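Penicillin-binding protein PbpB (Mycobacterium tuberculosis, PDB 6KGU) synthesises cross-linked peptidoglycan from lipid intermediates for the cell wall and is inactivated by beta-lactam antibiotics such as aztreonam. Local coordinates at residues S191-T196 and R410-T415; M445-V450 and Q471-T476; P463-P468 and S529-F534. All blocks are in the same frame, centred on the assembly; numbering follows the deposited sequence.

Interaction 1. Residues S191-T196 and R410-T415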
ATOM      1  N   SER A 191      23.306  17.969   4.169  1.00 36.24           N
ATOM      2  CA  SER A 191      22.745  17.931   2.828  1.00 39.30           C
ATOM      3  C   SER A 191      21.223  17.957   2.892  1.00 40.71           C
ATOM      4  O   SER A 191      20.613  17.656   3.924  1.00 36.78           O
ATOM      5  CB  SER A 191      23.223  16.684   2.084  1.00 44.57           C
ATOM      6  OG  SER A 191      24.628  16.705   1.935  1.00 48.70           O
ATOM      7  N   THR A 192      20.608  18.334   1.775  1.00 35.32           N
ATOM      8  CA  THR A 192      19.158  18.365   1.671  1.00 39.39           C
ATOM      9  C   THR A 192      18.643  17.052   1.091  1.00 39.42           C
ATOM     10  O   THR A 192      19.205  16.527   0.130  1.00 33.08           O
ATOM     11  CB  THR A 192      18.712  19.548   0.808  1.00 40.97           C
ATOM     12  OG1 THR A 192      18.800  20.746   1.591  1.00 45.27           O
ATOM     13  CG2 THR A 192      17.264  19.375   0.339  1.00 39.24           C
ATOM     14  N   VAL A 193      17.580  16.520   1.696  1.00 36.89           N
ATOM     15  CA  VAL A 193      17.004  15.229   1.330  1.00 31.04           C
ATOM     16  C   VAL A 193      15.740  15.476   0.504  1.00 34.03           C
ATOM     17  O   VAL A 193      14.777  16.077   0.991  1.00 31.98           O
ATOM     18  CB  VAL A 193      16.705  14.383   2.584  1.00 36.17           C
ATOM     19  CG1 VAL A 193      15.831  13.185   2.242  1.00 35.01           C
ATOM     20  CG2 VAL A 193      18.015  13.914   3.252  1.00 28.55           C
ATOM     21  N   VAL A 194      15.740  15.014  -0.746  1.00 36.66           N
ATOM     22  CA  VAL A 194      14.613  15.176  -1.667  1.00 29.52           C
ATOM     23  C   VAL A 194      13.794  13.886  -1.663  1.00 33.53           C
ATOM     24  O   VAL A 194      14.302  12.825  -2.039  1.00 31.19           O
ATOM     25  CB  VAL A 194      15.093  15.501  -3.092  1.00 37.20           C
ATOM     26  CG1 VAL A 194      13.898  15.712  -4.025  1.00 31.27           C
ATOM     27  CG2 VAL A 194      16.051  16.725  -3.105  1.00 37.04           C
ATOM     28  N   LEU A 195      12.531  13.965  -1.242  1.00 31.07           N
ATOM     29  CA  LEU A 195      11.669  12.791  -1.194  1.00 30.73           C
ATOM     30  C   LEU A 195      10.958  12.576  -2.531  1.00 32.72           C
ATOM     31  O   LEU A 195      10.826  13.491  -3.347  1.00 28.78           O
ATOM     32  CB  LEU A 195      10.629  12.923  -0.078  1.00 26.99           C
ATOM     33  CG  LEU A 195      11.222  13.202   1.312  1.00 33.00           C
ATOM     34  CD1 LEU A 195      10.142  13.341   2.362  1.00 29.16           C
ATOM     35  CD2 LEU A 195      12.197  12.086   1.698  1.00 28.58           C
ATOM     36  N   THR A 196      10.479  11.347  -2.737  1.00 28.96           N
ATOM     37  CA  THR A 196       9.594  11.072  -3.865  1.00 28.24           C
ATOM     38  C   THR A 196       8.188  11.629  -3.663  1.00 33.04           C
ATOM     39  O   THR A 196       7.420  11.674  -4.632  1.00 27.61           O
ATOM     40  CB  THR A 196       9.513   9.560  -4.111  1.00 31.54           C
ATOM     41  OG1 THR A 196       9.060   8.906  -2.916  1.00 31.52           O
ATOM     42  CG2 THR A 196      10.877   8.997  -4.492  1.00 25.90           C
ATOM     43  N   ARG A 410      10.541   3.259  -3.318  1.00 26.71           N
ATOM     44  CA  ARG A 410      11.552   4.101  -2.702  1.00 25.29           C
ATOM     45  C   ARG A 410      10.920   5.444  -2.384  1.00 28.93           C
ATOM     46  O   ARG A 410      10.070   5.934  -3.137  1.00 29.48           O
ATOM     47  CB  ARG A 410      12.774   4.316  -3.643  1.00 26.68           C
ATOM     48  CG  ARG A 410      13.575   3.053  -3.963  1.00 24.71           C
ATOM     49  CD  ARG A 410      14.315   2.602  -2.726  1.00 29.43           C
ATOM     50  NE  ARG A 410      15.180   1.441  -2.932  1.00 32.52           N
ATOM     51  CZ  ARG A 410      14.840   0.183  -2.683  1.00 32.64           C
ATOM     52  NH1 ARG A 410      13.620  -0.112  -2.226  1.00 32.51           N
ATOM     53  NH2 ARG A 410      15.727  -0.798  -2.879  1.00 35.82           N
ATOM     54  N   ILE A 411      11.357   6.050  -1.285  1.00 27.09           N
ATOM     55  CA  ILE A 411      10.838   7.345  -0.880  1.00 25.73           C
ATOM     56  C   ILE A 411      11.903   8.434  -0.898  1.00 26.49           C
ATOM     57  O   ILE A 411      11.543   9.625  -0.855  1.00 30.85           O
ATOM     58  CB  ILE A 411      10.161   7.275   0.507  1.00 29.69           C
ATOM     59  CG1 ILE A 411       9.248   8.506   0.722  1.00 30.91           C
ATOM     60  CG2 ILE A 411      11.203   7.196   1.609  1.00 29.45           C
ATOM     61  CD1 ILE A 411       8.096   8.262   1.687  1.00 31.79           C
ATOM     62  N   ILE A 412      13.180   8.075  -0.958  1.00 28.00           N
ATOM     63  CA  ILE A 412      14.264   9.037  -1.123  1.00 30.72           C
ATOM     64  C   ILE A 412      14.530   9.159  -2.616  1.00 37.81           C
ATOM     65  O   ILE A 412      14.940   8.187  -3.255  1.00 30.87           O
ATOM     66  CB  ILE A 412      15.539   8.608  -0.389  1.00 33.26           C
ATOM     67  CG1 ILE A 412      15.235   8.096   1.018  1.00 36.53           C
ATOM     68  CG2 ILE A 412      16.512   9.785  -0.350  1.00 32.32           C
ATOM     69  CD1 ILE A 412      14.639   9.133   1.914  1.00 36.59           C
ATOM     70  N   LYS A 413      14.300  10.352  -3.176  1.00 32.88           N
ATOM     71  CA  LYS A 413      14.582  10.547  -4.599  1.00 33.88           C
ATOM     72  C   LYS A 413      16.035  10.949  -4.841  1.00 39.86           C
ATOM     73  O   LYS A 413      16.658  10.482  -5.803  1.00 44.08           O
ATOM     74  CB  LYS A 413      13.645  11.603  -5.193  1.00 33.49           C
ATOM     75  CG  LYS A 413      13.661  11.606  -6.726  1.00 35.71           C
ATOM     76  CD  LYS A 413      12.394  12.191  -7.312  1.00 39.52           C
ATOM     77  CE  LYS A 413      12.414  12.156  -8.845  1.00 44.47           C
ATOM     78  NZ  LYS A 413      12.660  10.794  -9.387  1.00 43.88           N
ATOM     79  N   ALA A 414      16.591  11.803  -3.987  1.00 32.47           N
ATOM     80  CA  ALA A 414      17.907  12.384  -4.230  1.00 40.04           C
ATOM     81  C   ALA A 414      18.374  13.097  -2.966  1.00 40.03           C
ATOM     82  O   ALA A 414      17.605  13.303  -2.022  1.00 37.45           O
ATOM     83  CB  ALA A 414      17.869  13.361  -5.413  1.00 41.08           C
ATOM     84  N   THR A 415      19.650  13.465  -2.957  1.00 31.54           N
ATOM     85  CA  THR A 415      20.213  14.324  -1.921  1.00 43.12           C
ATOM     86  C   THR A 415      21.014  15.445  -2.569  1.00 40.74           C
ATOM     87  O   THR A 415      21.704  15.231  -3.573  1.00 40.02           O
ATOM     88  CB  THR A 415      21.120  13.556  -0.959  1.00 40.93           C
ATOM     89  OG1 THR A 415      22.222  13.013  -1.687  1.00 50.86           O
ATOM     90  CG2 THR A 415      20.362  12.420  -0.300  1.00 38.91           C
TER
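Thr196, just past strand 192-195, lays its side chain against the backbone of Arg410 and Ile411. Its CB lies 3.8 Å from Arg410 O. From there OG1, placed between the backbone N and the carbonyl carbon (chi1 57°), approaches the CA of Ile411 and Arg410 O, though its hydrogen bond goes to Val233 O. The methyl CG2 lies 3.4 Å from Arg410 O and also packs on Lys413 CB. The backbone of the same residue is also held: Thr196 N donates to Ile411 O at 2.8 Å, the donor standing well above the carbonyl plane.

Further along, Val194 O is gripped twice, by Lys413 N at 2.7 Å in the carbonyl plane and by Ala414 N at 3.2 Å, while Val194 N returns a bond to Ala414 O. The register slips by one before Leu195 meets Ile412. Here Leu195 CD2 packs on Ile412 CD1 at 3.8 Å, and Leu151 of helix 150-154 touches both side chains. The lysine's CB rests near Val194 O, but its amine leads away to a salt bridge with Glu232. Strands 192-195 and 412-415 run antiparallel at 151° as neighbours in a six-stranded mixed sheet, with 21-22 beyond the first and 422-424 beyond the second; Lys413 and Ala414, both facing Val194, make their pairing a classic beta bulge, away from the active site.

Interaction 2. Residues M445-V450 and Q471-T476. With AZR (2-({[(1Z)-1-(2-amino-1,3-thiazol-4-yl)-2-oxo-2-{[(2S,3S)-1-oxo-3-(sulfoamino)butan-2-yl]amino}ethylidene]amino}oxy)-2-methylpropanoic acid), chain B.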
ATOM      1  N   MET A 445      -8.861  -8.232 -16.017  1.00 26.35           N
ATOM      2  CA  MET A 445      -9.726  -9.048 -15.170  1.00 34.44           C
ATOM      3  C   MET A 445     -10.187  -8.282 -13.941  1.00 28.61           C
ATOM      4  O   MET A 445     -11.359  -8.340 -13.567  1.00 30.33           O
ATOM      5  CB  MET A 445      -9.000 -10.326 -14.724  1.00 30.78           C
ATOM      6  CG  MET A 445      -9.258 -11.555 -15.561  1.00 40.93           C
ATOM      7  SD  MET A 445      -8.878 -13.090 -14.679  1.00 38.75           S
ATOM      8  CE  MET A 445      -7.170 -12.805 -14.209  1.00 39.38           C
ATOM      9  N   LEU A 446      -9.263  -7.601 -13.266  1.00 29.37           N
ATOM     10  CA  LEU A 446      -9.621  -6.913 -12.029  1.00 31.07           C
ATOM     11  C   LEU A 446     -10.491  -5.678 -12.276  1.00 30.52           C
ATOM     12  O   LEU A 446     -10.953  -5.067 -11.305  1.00 27.32           O
ATOM     13  CB  LEU A 446      -8.345  -6.540 -11.251  1.00 27.88           C
ATOM     14  CG  LEU A 446      -7.529  -7.732 -10.722  1.00 34.28           C
ATOM     15  CD1 LEU A 446      -6.285  -7.264  -9.969  1.00 32.23           C
ATOM     16  CD2 LEU A 446      -8.389  -8.633  -9.832  1.00 28.62           C
ATOM     17  N   ARG A 447     -10.743  -5.315 -13.535  1.00 25.20           N
ATOM     18  CA  ARG A 447     -11.806  -4.351 -13.826  1.00 31.60           C
ATOM     19  C   ARG A 447     -13.168  -4.885 -13.401  1.00 34.71           C
ATOM     20  O   ARG A 447     -14.073  -4.106 -13.082  1.00 29.78           O
ATOM     21  CB  ARG A 447     -11.843  -4.005 -15.321  1.00 30.03           C
ATOM     22  CG  ARG A 447     -10.668  -3.167 -15.812  1.00 29.34           C
ATOM     23  CD  ARG A 447     -10.744  -2.964 -17.334  1.00 35.16           C
ATOM     24  NE  ARG A 447     -11.929  -2.213 -17.743  1.00 33.06           N
ATOM     25  CZ  ARG A 447     -12.359  -2.101 -19.003  1.00 37.98           C
ATOM     26  NH1 ARG A 447     -11.707  -2.689 -20.008  1.00 33.77           N
ATOM     27  NH2 ARG A 447     -13.444  -1.395 -19.261  1.00 38.00           N
ATOM     28  N   ALA A 448     -13.330  -6.212 -13.387  1.00 26.61           N
ATOM     29  CA  ALA A 448     -14.609  -6.795 -12.992  1.00 29.87           C
ATOM     30  C   ALA A 448     -14.970  -6.463 -11.549  1.00 30.95           C
ATOM     31  O   ALA A 448     -16.157  -6.379 -11.208  1.00 29.66           O
ATOM     32  CB  ALA A 448     -14.567  -8.313 -13.182  1.00 32.56           C
ATOM     33  N   VAL A 449     -13.966  -6.268 -10.691  1.00 27.78           N
ATOM     34  CA  VAL A 449     -14.229  -5.990  -9.284  1.00 25.02           C
ATOM     35  C   VAL A 449     -15.010  -4.690  -9.120  1.00 30.01           C
ATOM     36  O   VAL A 449     -15.870  -4.577  -8.237  1.00 30.28           O
ATOM     37  CB  VAL A 449     -12.898  -5.963  -8.508  1.00 28.68           C
ATOM     38  CG1 VAL A 449     -13.073  -5.296  -7.126  1.00 30.78           C
ATOM     39  CG2 VAL A 449     -12.325  -7.389  -8.374  1.00 26.57           C
ATOM     40  N   VAL A 450     -14.755  -3.699  -9.973  1.00 28.64           N
ATOM     41  CA  VAL A 450     -15.412  -2.402  -9.835  1.00 33.80           C
ATOM     42  C   VAL A 450     -16.590  -2.259 -10.787  1.00 36.12           C
ATOM     43  O   VAL A 450     -17.166  -1.171 -10.893  1.00 32.66           O
ATOM     44  CB  VAL A 450     -14.419  -1.242 -10.022  1.00 30.80           C
ATOM     45  CG1 VAL A 450     -13.247  -1.394  -9.058  1.00 36.71           C
ATOM     46  CG2 VAL A 450     -13.931  -1.185 -11.468  1.00 30.00           C
ATOM     47  N   GLN A 471     -10.815   3.050 -16.968  1.00 28.81           N
ATOM     48  CA  GLN A 471     -10.639   1.615 -16.719  1.00 31.31           C
ATOM     49  C   GLN A 471      -9.992   1.383 -15.344  1.00 26.54           C
ATOM     50  O   GLN A 471      -8.868   0.899 -15.218  1.00 33.23           O
ATOM     51  CB  GLN A 471      -9.798   0.984 -17.825  1.00 32.25           C
ATOM     52  CG  GLN A 471     -10.425   0.996 -19.219  1.00 31.52           C
ATOM     53  CD  GLN A 471      -9.706   0.070 -20.203  1.00 36.65           C
ATOM     54  OE1 GLN A 471      -9.054  -0.900 -19.809  1.00 34.42           O
ATOM     55  NE2 GLN A 471      -9.845   0.360 -21.491  1.00 36.29           N
ATOM     56  N   MET A 472     -10.725   1.732 -14.289  1.00 31.67           N
ATOM     57  CA  MET A 472     -10.229   1.418 -12.956  1.00 26.24           C
ATOM     58  C   MET A 472     -10.228  -0.093 -12.756  1.00 28.42           C
ATOM     59  O   MET A 472     -11.044  -0.822 -13.332  1.00 25.31           O
ATOM     60  CB  MET A 472     -11.072   2.091 -11.875  1.00 30.34           C
ATOM     61  CG  MET A 472     -10.994   3.645 -11.871  1.00 26.74           C
ATOM     62  SD  MET A 472      -9.307   4.287 -11.824  1.00 31.16           S
ATOM     63  CE  MET A 472      -9.638   6.031 -12.098  1.00 30.29           C
ATOM     64  N   ALA A 473      -9.274  -0.565 -11.957  1.00 27.34           N
ATOM     65  CA  ALA A 473      -9.131  -1.990 -11.673  1.00 29.35           C
ATOM     66  C   ALA A 473      -8.577  -2.145 -10.267  1.00 30.96           C
ATOM     67  O   ALA A 473      -7.713  -1.366  -9.863  1.00 28.99           O
ATOM     68  CB  ALA A 473      -8.199  -2.675 -12.683  1.00 24.94           C
ATOM     69  N   GLY A 474      -9.060  -3.151  -9.542  1.00 32.98           N
ATOM     70  CA  GLY A 474      -8.650  -3.323  -8.161  1.00 32.82           C
ATOM     71  C   GLY A 474      -9.180  -4.605  -7.542  1.00 30.78           C
ATOM     72  O   GLY A 474      -9.700  -5.487  -8.225  1.00 29.05           O
ATOM     73  N   LYS A 475      -9.027  -4.696  -6.220  1.00 25.39           N
ATOM     74  CA  LYS A 475      -9.459  -5.860  -5.468  1.00 26.75           C
ATOM     75  C   LYS A 475      -9.765  -5.439  -4.039  1.00 27.35           C
ATOM     76  O   LYS A 475      -8.976  -4.720  -3.417  1.00 27.64           O
ATOM     77  CB  LYS A 475      -8.388  -6.965  -5.477  1.00 26.54           C
ATOM     78  CG  LYS A 475      -8.805  -8.248  -4.755  1.00 28.46           C
ATOM     79  CD  LYS A 475      -9.887  -8.978  -5.551  1.00 28.93           C
ATOM     80  CE  LYS A 475     -10.474 -10.130  -4.767  1.00 29.71           C
ATOM     81  NZ  LYS A 475     -11.494  -9.690  -3.766  1.00 24.41           N
ATOM     82  N   THR A 476     -10.903  -5.912  -3.527  1.00 26.96           N
ATOM     83  CA  THR A 476     -11.354  -5.707  -2.157  1.00 27.98           C
ATOM     84  C   THR A 476     -10.795  -6.790  -1.246  1.00 32.63           C
ATOM     85  O   THR A 476     -10.504  -7.904  -1.691  1.00 32.53           O
ATOM     86  CB  THR A 476     -12.882  -5.761  -2.087  1.00 28.40           C
ATOM     87  OG1 THR A 476     -13.337  -6.859  -2.892  1.00 29.93           O
ATOM     88  CG2 THR A 476     -13.526  -4.444  -2.581  1.00 23.62           C
TER
HETATM   89  C7  AZR B 701     -15.282 -12.491   1.192  1.00 36.47           C
HETATM   90  S8  AZR B 701      -8.359 -14.403   5.697  1.00 64.23           S
HETATM   91  O9  AZR B 701     -11.084 -10.955   1.597  1.00 31.29           O
HETATM   92  O10 AZR B 701     -12.762 -15.121   3.023  1.00 42.19           O
HETATM   93  O11 AZR B 701     -14.456 -13.592   5.193  1.00 47.11           O
HETATM   94  N12 AZR B 701     -13.709 -11.129  -0.152  1.00 32.34           N
HETATM   95  N13 AZR B 701     -12.590 -12.850   2.942  1.00 34.59           N
HETATM   96  N14 AZR B 701     -13.204 -13.722   5.865  1.00 46.91           N
HETATM   97  N15 AZR B 701     -10.579 -13.772   6.870  1.00 49.67           N
HETATM   98  N16 AZR B 701      -8.685 -13.642   8.258  1.00 45.76           N
HETATM   99  S17 AZR B 701     -14.154  -9.619  -0.416  1.00 34.08           S
HETATM  100  C18 AZR B 701     -13.940 -11.781   1.150  1.00 32.77           C
HETATM  101  C19 AZR B 701     -12.754 -12.696   1.500  1.00 36.57           C
HETATM  102  C20 AZR B 701     -11.492 -11.933   1.023  1.00 34.25           C
HETATM  103  C21 AZR B 701     -12.542 -14.041   3.569  1.00 45.67           C
HETATM  104  C22 AZR B 701     -12.262 -13.945   5.028  1.00 49.18           C
HETATM  105  C23 AZR B 701     -15.525 -13.290   6.062  1.00 55.36           C
HETATM  106  C24 AZR B 701     -10.875 -14.066   5.545  1.00 46.61           C
HETATM  107  C25 AZR B 701      -9.817 -14.427   4.772  1.00 45.57           C
HETATM  108  C26 AZR B 701      -9.287 -13.898   7.089  1.00 48.50           C
HETATM  109  C27 AZR B 701     -15.294 -11.868   6.540  1.00 52.32           C
HETATM  110  C28 AZR B 701     -16.849 -13.419   5.331  1.00 53.23           C
HETATM  111  C29 AZR B 701     -15.476 -14.274   7.230  1.00 48.12           C
HETATM  112  O30 AZR B 701     -14.878 -15.327   7.193  1.00 54.18           O
HETATM  113  O31 AZR B 701     -16.181 -13.884   8.246  1.00 56.48           O
HETATM  114  O32 AZR B 701     -15.567  -9.582  -0.509  1.00 36.19           O
HETATM  115  O33 AZR B 701     -13.645  -9.268  -1.846  1.00 32.28           O
HETATM  116  O34 AZR B 701     -13.447  -8.790   0.490  1.00 37.19           O
HETATM  117  O   HOH W   1     -12.999  -0.664 -15.278  1.00 29.37           O
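The Arg447 guanidinium carries the Gln471 amide on one face, the two planes 22° apart and Gln471 CD lying 3.4 Å above the guanidinium plane, offset toward its rim. Gln471 OE1 and Arg447 NH1 are close but poorly angled for a hydrogen bond, so the pair meets as a stack; both groups bond instead to the amide of Gln444. At the guanidinium edge a water lies in plane, accepting from Arg447 NE at 3.1 Å and donating to Met472 O. The bend at chi3 (63°) turns the planar end over the glutamine.

One direct backbone hydrogen bond joins the segments, Gly474 N to Leu446 O at 3.2 Å, with the donor far above the carbonyl plane. Val449 CB and CG2 both lie 3.2 Å from Gly474 O, and Leu446 CB also rests against it.

Beyond it, Thr476 OG1, also hydrogen-bonded to Thr461 OG1, donates to sulfamate oxygen O33 of the opened aztreonam at 2.6 Å. Lys475 NZ lies 2.9 Å from that O33 and bonds to Thr476 O and Ser324 OG, close to Ser269, the probable acylated serine. Lys475 and Thr476 probably begin the Lys-Thr-Gly motif of penicillin-binding transpeptidases. The turn after helix 436-445 thus packs along strand 473-483, whose backbone bonds to strand 493-502, while Tyr397 of helix 390-401 touches both Leu446 and Lys475.

Interaction 3. Residues P463-P468 and S529-F534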
ATOM      1  N   PRO A 463     -18.150  -2.063  -6.649  1.00 29.42           N
ATOM      2  CA  PRO A 463     -18.596  -1.157  -7.718  1.00 30.97           C
ATOM      3  C   PRO A 463     -18.441   0.318  -7.378  1.00 32.83           C
ATOM      4  O   PRO A 463     -18.236   1.124  -8.296  1.00 30.48           O
ATOM      5  CB  PRO A 463     -20.073  -1.547  -7.916  1.00 30.45           C
ATOM      6  CG  PRO A 463     -20.486  -2.097  -6.583  1.00 31.13           C
ATOM      7  CD  PRO A 463     -19.268  -2.844  -6.088  1.00 32.81           C
ATOM      8  N   THR A 464     -18.511   0.705  -6.096  1.00 31.55           N
ATOM      9  CA  THR A 464     -18.268   2.114  -5.784  1.00 34.96           C
ATOM     10  C   THR A 464     -16.820   2.532  -6.052  1.00 31.69           C
ATOM     11  O   THR A 464     -16.540   3.735  -6.107  1.00 32.26           O
ATOM     12  CB  THR A 464     -18.659   2.455  -4.327  1.00 29.75           C
ATOM     13  OG1 THR A 464     -17.784   1.801  -3.398  1.00 37.27           O
ATOM     14  CG2 THR A 464     -20.093   2.029  -4.026  1.00 30.87           C
ATOM     15  N   ALA A 465     -15.896   1.591  -6.252  1.00 30.45           N
ATOM     16  CA  ALA A 465     -14.533   1.998  -6.599  1.00 30.96           C
ATOM     17  C   ALA A 465     -14.393   2.439  -8.053  1.00 30.25           C
ATOM     18  O   ALA A 465     -13.424   3.132  -8.378  1.00 31.78           O
ATOM     19  CB  ALA A 465     -13.540   0.865  -6.332  1.00 32.41           C
ATOM     20  N   GLY A 466     -15.316   2.058  -8.936  1.00 28.78           N
ATOM     21  CA  GLY A 466     -15.188   2.444 -10.331  1.00 26.16           C
ATOM     22  C   GLY A 466     -15.374   3.942 -10.502  1.00 31.41           C
ATOM     23  O   GLY A 466     -16.082   4.591  -9.734  1.00 30.47           O
ATOM     24  N   VAL A 467     -14.670   4.504 -11.480  1.00 26.87           N
ATOM     25  CA  VAL A 467     -14.831   5.914 -11.850  1.00 29.75           C
ATOM     26  C   VAL A 467     -15.269   5.937 -13.316  1.00 34.21           C
ATOM     27  O   VAL A 467     -14.482   5.575 -14.204  1.00 31.32           O
ATOM     28  CB  VAL A 467     -13.535   6.719 -11.614  1.00 31.08           C
ATOM     29  CG1 VAL A 467     -13.732   8.217 -11.927  1.00 31.21           C
ATOM     30  CG2 VAL A 467     -13.036   6.567 -10.156  1.00 29.54           C
ATOM     31  N   PRO A 468     -16.508   6.317 -13.615  1.00 36.22           N
ATOM     32  CA  PRO A 468     -16.982   6.247 -15.007  1.00 42.63           C
ATOM     33  C   PRO A 468     -16.105   7.048 -15.960  1.00 33.74           C
ATOM     34  O   PRO A 468     -15.644   8.147 -15.644  1.00 35.69           O
ATOM     35  CB  PRO A 468     -18.401   6.820 -14.927  1.00 41.51           C
ATOM     36  CG  PRO A 468     -18.844   6.482 -13.524  1.00 40.96           C
ATOM     37  CD  PRO A 468     -17.597   6.643 -12.675  1.00 38.12           C
ATOM     38  N   SER A 529     -16.509  -1.227   3.489  1.00 30.68           N
ATOM     39  CA  SER A 529     -15.708  -1.216   2.277  1.00 32.11           C
ATOM     40  C   SER A 529     -14.797   0.001   2.254  1.00 33.86           C
ATOM     41  O   SER A 529     -15.153   1.069   2.758  1.00 32.97           O
ATOM     42  CB  SER A 529     -16.601  -1.239   1.033  1.00 32.26           C
ATOM     43  OG  SER A 529     -15.809  -1.149  -0.140  1.00 32.64           O
ATOM     44  N   ALA A 530     -13.602  -0.193   1.695  1.00 32.34           N
ATOM     45  CA  ALA A 530     -12.680   0.877   1.375  1.00 29.83           C
ATOM     46  C   ALA A 530     -12.825   1.351  -0.059  1.00 33.28           C
ATOM     47  O   ALA A 530     -12.130   2.291  -0.458  1.00 31.57           O
ATOM     48  CB  ALA A 530     -11.235   0.429   1.613  1.00 31.67           C
ATOM     49  N   ALA A 531     -13.683   0.705  -0.845  1.00 32.21           N
ATOM     50  CA  ALA A 531     -13.864   1.102  -2.238  1.00 31.02           C
ATOM     51  C   ALA A 531     -14.173   2.592  -2.417  1.00 25.12           C
ATOM     52  O   ALA A 531     -13.577   3.202  -3.317  1.00 29.37           O
ATOM     53  CB  ALA A 531     -14.941   0.210  -2.882  1.00 29.35           C
ATOM     54  N   PRO A 532     -15.011   3.246  -1.602  1.00 29.95           N
ATOM     55  CA  PRO A 532     -15.242   4.690  -1.821  1.00 31.76           C
ATOM     56  C   PRO A 532     -14.008   5.539  -1.651  1.00 29.08           C
ATOM     57  O   PRO A 532     -13.889   6.565  -2.331  1.00 29.99           O
ATOM     58  CB  PRO A 532     -16.314   5.045  -0.780  1.00 32.70           C
ATOM     59  CG  PRO A 532     -17.004   3.743  -0.493  1.00 35.77           C
ATOM     60  CD  PRO A 532     -15.912   2.713  -0.563  1.00 28.82           C
ATOM     61  N   LEU A 533     -13.073   5.152  -0.772  1.00 27.69           N
ATOM     62  CA  LEU A 533     -11.865   5.954  -0.617  1.00 28.13           C
ATOM     63  C   LEU A 533     -10.968   5.826  -1.844  1.00 29.65           C
ATOM     64  O   LEU A 533     -10.341   6.805  -2.277  1.00 29.95           O
ATOM     65  CB  LEU A 533     -11.129   5.551   0.658  1.00 30.30           C
ATOM     66  CG  LEU A 533      -9.820   6.264   0.975  1.00 34.05           C
ATOM     67  CD1 LEU A 533      -9.982   7.787   0.915  1.00 27.67           C
ATOM     68  CD2 LEU A 533      -9.352   5.831   2.362  1.00 28.15           C
ATOM     69  N   PHE A 534     -10.905   4.632  -2.426  1.00 26.33           N
ATOM     70  CA  PHE A 534     -10.180   4.489  -3.683  1.00 29.47           C
ATOM     71  C   PHE A 534     -10.833   5.327  -4.777  1.00 25.54           C
ATOM     72  O   PHE A 534     -10.141   5.976  -5.565  1.00 27.20           O
ATOM     73  CB  PHE A 534     -10.119   3.016  -4.097  1.00 24.85           C
ATOM     74  CG  PHE A 534      -9.531   2.801  -5.479  1.00 27.69           C
ATOM     75  CD1 PHE A 534     -10.348   2.827  -6.610  1.00 27.39           C
ATOM     76  CD2 PHE A 534      -8.157   2.572  -5.640  1.00 26.45           C
ATOM     77  CE1 PHE A 534      -9.805   2.641  -7.890  1.00 26.63           C
ATOM     78  CE2 PHE A 534      -7.603   2.367  -6.911  1.00 24.44           C
ATOM     79  CZ  PHE A 534      -8.439   2.409  -8.039  1.00 26.26           C
TER
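Ala465 CB fits between Ala531 CB and the Phe534 ring, touching Ala531 CB and Phe534 CD1 at 3.8 Å each. The phenylalanine reaches this position with CG anti to its backbone N (chi1 173°), which swings the ring from the helix toward the 3-10 segment 463-465. Ala465 O then lies at the ring edge and in its plane, 3.6 Å from Phe534 CD1, so the carbonyl faces the slightly positive ring hydrogens instead of the pi cloud. Phe498 of strand 493-502 meets the same ring and also touches Ala465.

Beside this, Thr464 turns OG1 to the helix start, 3.3 Å from Ala531 CB and 3.5 Å from Pro532 CD; its side chain crosses the proline ring at a slant. The first turn is capped from within: Ser529 OG accepts from Ala531 N at 2.9 Å, a bond that fixes the residue whose methyl supports Ala465. Next after Ala465, Gly466 O accepts from His535 ND1. Between the two segments themselves the contact is carbon packing, a hydroxyl against the helix start and a carbonyl at the ring's edge; they are probably held mainly by fit, with a directional bond to helix 531-544 supplied by Gly466 and His535.

From the N terminus, strand 192-195 comes first and pairs with 410-415 more than 200 residues later. Interaction 1 thereby closes a large loop containing much of the transpeptidase domain, including Ser269, and ends before the others open. Interaction 2 closes a short loop between 445-450 and 471-476; because 463-468 lies inside that loop and its partner 529-534 follows it, interactions 2 and 3 cross. Their centres are 10 Å apart, and they touch where Val450 CG1 packs on Ala465 CB at 3.6 Å. Together they fasten the loop before strand 473-483 to that strand and helix 531-544. Interaction 1 joins two strands of the mixed sheet on the opposite side of the chain's centre, 33 Å from interaction 2 and 32 Å from interaction 3, centre to centre.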